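VP4 protein (Tellina virus 1, PDB 3P06) is the serine protease of a birnavirus polyprotein, which it probably cleaves into its final products. Local coordinates at residues 118-123 and 177-182. Residues are numbered along the deposited sequence; the frame is centred on the assembly and turned at random.
Sequences TPFLMV and PWRKPM
W178 meets the 118-123 segment first through its indole N-H: NE1 donates to the carbonyl O of T118 over 2.7 Å, nearly straight. The oxygen lies in the indole plane, at the edge of the ring, while NE1 stands 31° off the carbonyl plane of T118.

F120 carries most of the remaining contact. Its CB sits squarely over the five-membered ring of W178, 3.8 Å from the centroid, a CH-pi contact, and also lies 3.3 Å from P177 O. With CG anti to the backbone N (chi1 -176°), the phenyl ring brings its CD1 rim over the six-membered ring, 3.5 Å from W178 CE3. The two planes are inclined at 52°, an oblique pairing. The 177-182 backbone crosses one phenyl face, where R179 N lies 3.6 Å above the ring plane toward the rim, and K180 CE comes to the edge. F120 centres an inverse gamma turn, closed by a weak L121 N to P119 O bond.

Outside the pair, the F120 backbone hydrogen-bonds to K176, and K180 NZ hydrogen-bonds to A149 O. A straight N-H bond at the indole edge and F120 CB and CD1 over one face thus constrain its tilt, joining the loop after helix 166-173 to the approach to strand 122-123, with the bound urea at the T118-P119 end.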
ATOM      1  N   THR A 118      -1.939 -11.270  -5.898  1.00 22.11           N
ATOM      2  CA  THR A 118      -1.913 -10.358  -4.722  1.00 18.94           C
ATOM      3  C   THR A 118      -2.382 -11.180  -3.523  1.00 19.16           C
ATOM      4  O   THR A 118      -3.373 -11.925  -3.656  1.00 18.82           O
ATOM      5  CB  THR A 118      -2.943  -9.249  -4.993  1.00 17.82           C
ATOM      6  OG1 THR A 118      -2.509  -8.500  -6.138  1.00 16.83           O
ATOM      7  CG2 THR A 118      -3.175  -8.346  -3.799  1.00 13.53           C
ATOM      8  N   PRO A 119      -1.681 -11.092  -2.362  1.00 18.87           N
ATOM      9  CA  PRO A 119      -2.105 -11.828  -1.173  1.00 18.78           C
ATOM     10  C   PRO A 119      -3.401 -11.227  -0.579  1.00 18.78           C
ATOM     11  O   PRO A 119      -3.661 -10.016  -0.703  1.00 18.44           O
ATOM     12  CB  PRO A 119      -0.936 -11.594  -0.155  1.00 19.96           C
ATOM     13  CG  PRO A 119      -0.281 -10.403  -0.579  1.00 20.30           C
ATOM     14  CD  PRO A 119      -0.416 -10.354  -2.129  1.00 18.38           C
ATOM     15  N   PHE A 120      -4.186 -12.057   0.083  1.00 18.55           N
ATOM     16  CA  PHE A 120      -5.391 -11.559   0.705  1.00 19.80           C
ATOM     17  C   PHE A 120      -4.991 -11.091   2.089  1.00 19.47           C
ATOM     18  O   PHE A 120      -5.255 -11.777   3.075  1.00 20.17           O
ATOM     19  CB  PHE A 120      -6.414 -12.670   0.757  1.00 19.90           C
ATOM     20  CG  PHE A 120      -7.739 -12.254   1.297  1.00 19.23           C
ATOM     21  CD1 PHE A 120      -8.507 -11.318   0.638  1.00 20.10           C
ATOM     22  CD2 PHE A 120      -8.245 -12.840   2.481  1.00 19.51           C
ATOM     23  CE1 PHE A 120      -9.755 -10.915   1.160  1.00 21.20           C
ATOM     24  CE2 PHE A 120      -9.512 -12.413   2.998  1.00 20.06           C
ATOM     25  CZ  PHE A 120     -10.250 -11.493   2.315  1.00 16.76           C
ATOM     26  N   LEU A 121      -4.334  -9.932   2.145  1.00 18.34           N
ATOM     27  CA  LEU A 121      -3.791  -9.451   3.370  1.00 19.40           C
ATOM     28  C   LEU A 121      -3.334  -8.034   3.107  1.00 20.44           C
ATOM     29  O   LEU A 121      -2.698  -7.766   2.083  1.00 24.05           O
ATOM     30  CB  LEU A 121      -2.577 -10.296   3.755  1.00 20.60           C
ATOM     31  CG  LEU A 121      -1.917  -9.977   5.107  1.00 21.84           C
ATOM     32  CD1 LEU A 121      -2.751 -10.464   6.236  1.00 21.44           C
ATOM     33  CD2 LEU A 121      -0.503 -10.553   5.238  1.00 21.82           C
HETATM   34  N   MSE A 122      -3.621  -7.118   4.006  1.00 17.99           N
HETATM   35  CA  MSE A 122      -3.167  -5.746   3.807  1.00 16.00           C
HETATM   36  C   MSE A 122      -1.929  -5.584   4.662  1.00 16.43           C
HETATM   37  O   MSE A 122      -1.768  -6.288   5.692  1.00 16.20           O
HETATM   38  CB  MSE A 122      -4.234  -4.757   4.274  1.00 14.66           C
HETATM   39  CG  MSE A 122      -5.533  -4.891   3.449  1.00 16.09           C
HETATM   40 SE   MSE A 122      -6.725  -3.394   4.014  1.00 24.15          SE
HETATM   41  CE  MSE A 122      -5.996  -2.148   2.709  1.00 12.02           C
ATOM     42  N   VAL A 123      -1.066  -4.658   4.275  1.00 15.68           N
ATOM     43  CA  VAL A 123       0.162  -4.506   5.044  1.00 17.58           C
ATOM     44  C   VAL A 123       0.425  -3.029   5.371  1.00 16.28           C
ATOM     45  O   VAL A 123       0.260  -2.191   4.512  1.00 16.35           O
ATOM     46  CB  VAL A 123       1.334  -5.137   4.230  1.00 19.53           C
ATOM     47  CG1 VAL A 123       2.689  -4.796   4.865  1.00 20.98           C
ATOM     48  CG2 VAL A 123       1.134  -6.713   4.087  1.00 20.07           C
ATOM     49  N   PRO A 177      -4.495 -17.045   0.691  1.00 31.48           N
ATOM     50  CA  PRO A 177      -5.539 -17.263  -0.318  1.00 30.50           C
ATOM     51  C   PRO A 177      -6.718 -16.321  -0.050  1.00 27.15           C
ATOM     52  O   PRO A 177      -6.921 -15.872   1.080  1.00 25.93           O
ATOM     53  CB  PRO A 177      -5.941 -18.756  -0.135  1.00 31.62           C
ATOM     54  CG  PRO A 177      -5.376 -19.164   1.184  1.00 32.95           C
ATOM     55  CD  PRO A 177      -4.334 -18.190   1.616  1.00 33.21           C
ATOM     56  N   TRP A 178      -7.471 -16.036  -1.096  1.00 26.02           N
ATOM     57  CA  TRP A 178      -8.610 -15.104  -1.054  1.00 23.48           C
ATOM     58  C   TRP A 178      -9.800 -15.818  -0.406  1.00 26.19           C
ATOM     59  O   TRP A 178     -10.317 -16.813  -0.975  1.00 25.44           O
ATOM     60  CB  TRP A 178      -8.918 -14.612  -2.500  1.00 21.81           C
ATOM     61  CG  TRP A 178      -7.956 -13.507  -2.795  1.00 22.07           C
ATOM     62  CD1 TRP A 178      -6.575 -13.633  -2.922  1.00 21.72           C
ATOM     63  CD2 TRP A 178      -8.233 -12.081  -2.817  1.00 19.41           C
ATOM     64  NE1 TRP A 178      -6.002 -12.367  -3.094  1.00 20.63           N
ATOM     65  CE2 TRP A 178      -6.986 -11.408  -3.005  1.00 17.29           C
ATOM     66  CE3 TRP A 178      -9.407 -11.309  -2.712  1.00 17.41           C
ATOM     67  CZ2 TRP A 178      -6.895  -9.997  -3.102  1.00 18.79           C
ATOM     68  CZ3 TRP A 178      -9.315  -9.907  -2.774  1.00 16.73           C
ATOM     69  CH2 TRP A 178      -8.066  -9.259  -2.980  1.00 18.13           C
ATOM     70  N   ARG A 179     -10.253 -15.337   0.754  1.00 31.66           N
ATOM     71  CA  ARG A 179     -11.423 -15.967   1.395  1.00 34.31           C
ATOM     72  C   ARG A 179     -12.745 -15.440   0.782  1.00 31.93           C
ATOM     73  O   ARG A 179     -13.811 -15.995   1.004  1.00 32.53           O
ATOM     74  CB  ARG A 179     -11.408 -15.776   2.921  1.00 37.45           C
ATOM     75  CG  ARG A 179     -10.178 -16.353   3.657  1.00 45.67           C
ATOM     76  CD  ARG A 179     -10.200 -17.870   3.681  1.00 54.94           C
ATOM     77  NE  ARG A 179      -8.877 -18.406   4.000  1.00 63.75           N
ATOM     78  CZ  ARG A 179      -8.595 -19.696   4.138  1.00 68.15           C
ATOM     79  NH1 ARG A 179      -9.538 -20.620   3.998  1.00 69.99           N
ATOM     80  NH2 ARG A 179      -7.355 -20.060   4.414  1.00 73.54           N
ATOM     81  N   LYS A 180     -12.679 -14.376   0.002  1.00 28.88           N
ATOM     82  CA  LYS A 180     -13.835 -14.003  -0.820  1.00 28.71           C
ATOM     83  C   LYS A 180     -13.328 -13.433  -2.145  1.00 27.33           C
ATOM     84  O   LYS A 180     -12.134 -13.263  -2.307  1.00 27.78           O
ATOM     85  CB  LYS A 180     -14.771 -13.026  -0.081  1.00 29.14           C
ATOM     86  CG  LYS A 180     -14.077 -11.744   0.299  1.00 27.72           C
ATOM     87  CD  LYS A 180     -14.973 -10.948   1.226  1.00 33.34           C
ATOM     88  CE  LYS A 180     -14.174  -9.821   1.816  1.00 28.97           C
ATOM     89  NZ  LYS A 180     -15.136  -8.877   2.425  1.00 33.43           N
ATOM     90  N   PRO A 181     -14.219 -13.223  -3.124  1.00 27.95           N
ATOM     91  CA  PRO A 181     -13.668 -12.912  -4.452  1.00 28.14           C
ATOM     92  C   PRO A 181     -13.033 -11.528  -4.605  1.00 25.87           C
ATOM     93  O   PRO A 181     -12.176 -11.333  -5.470  1.00 26.70           O
ATOM     94  CB  PRO A 181     -14.905 -13.064  -5.409  1.00 29.54           C
ATOM     95  CG  PRO A 181     -16.108 -13.132  -4.520  1.00 31.18           C
ATOM     96  CD  PRO A 181     -15.595 -13.743  -3.220  1.00 29.84           C
HETATM   97  N   MSE A 182     -13.436 -10.587  -3.770  1.00 24.60           N
HETATM   98  CA  MSE A 182     -13.102  -9.163  -4.005  1.00 24.61           C
HETATM   99  C   MSE A 182     -13.255  -8.406  -2.688  1.00 22.68           C
HETATM  100  O   MSE A 182     -14.072  -8.813  -1.854  1.00 22.89           O
HETATM  101  CB  MSE A 182     -14.089  -8.601  -5.020  1.00 25.25           C
HETATM  102  CG  MSE A 182     -13.986  -7.128  -5.401  1.00 32.78           C
HETATM  103 SE   MSE A 182     -15.738  -6.530  -6.211  1.00 54.35          SE
HETATM  104  CE  MSE A 182     -16.410  -8.144  -7.087  1.00 48.09           C
TER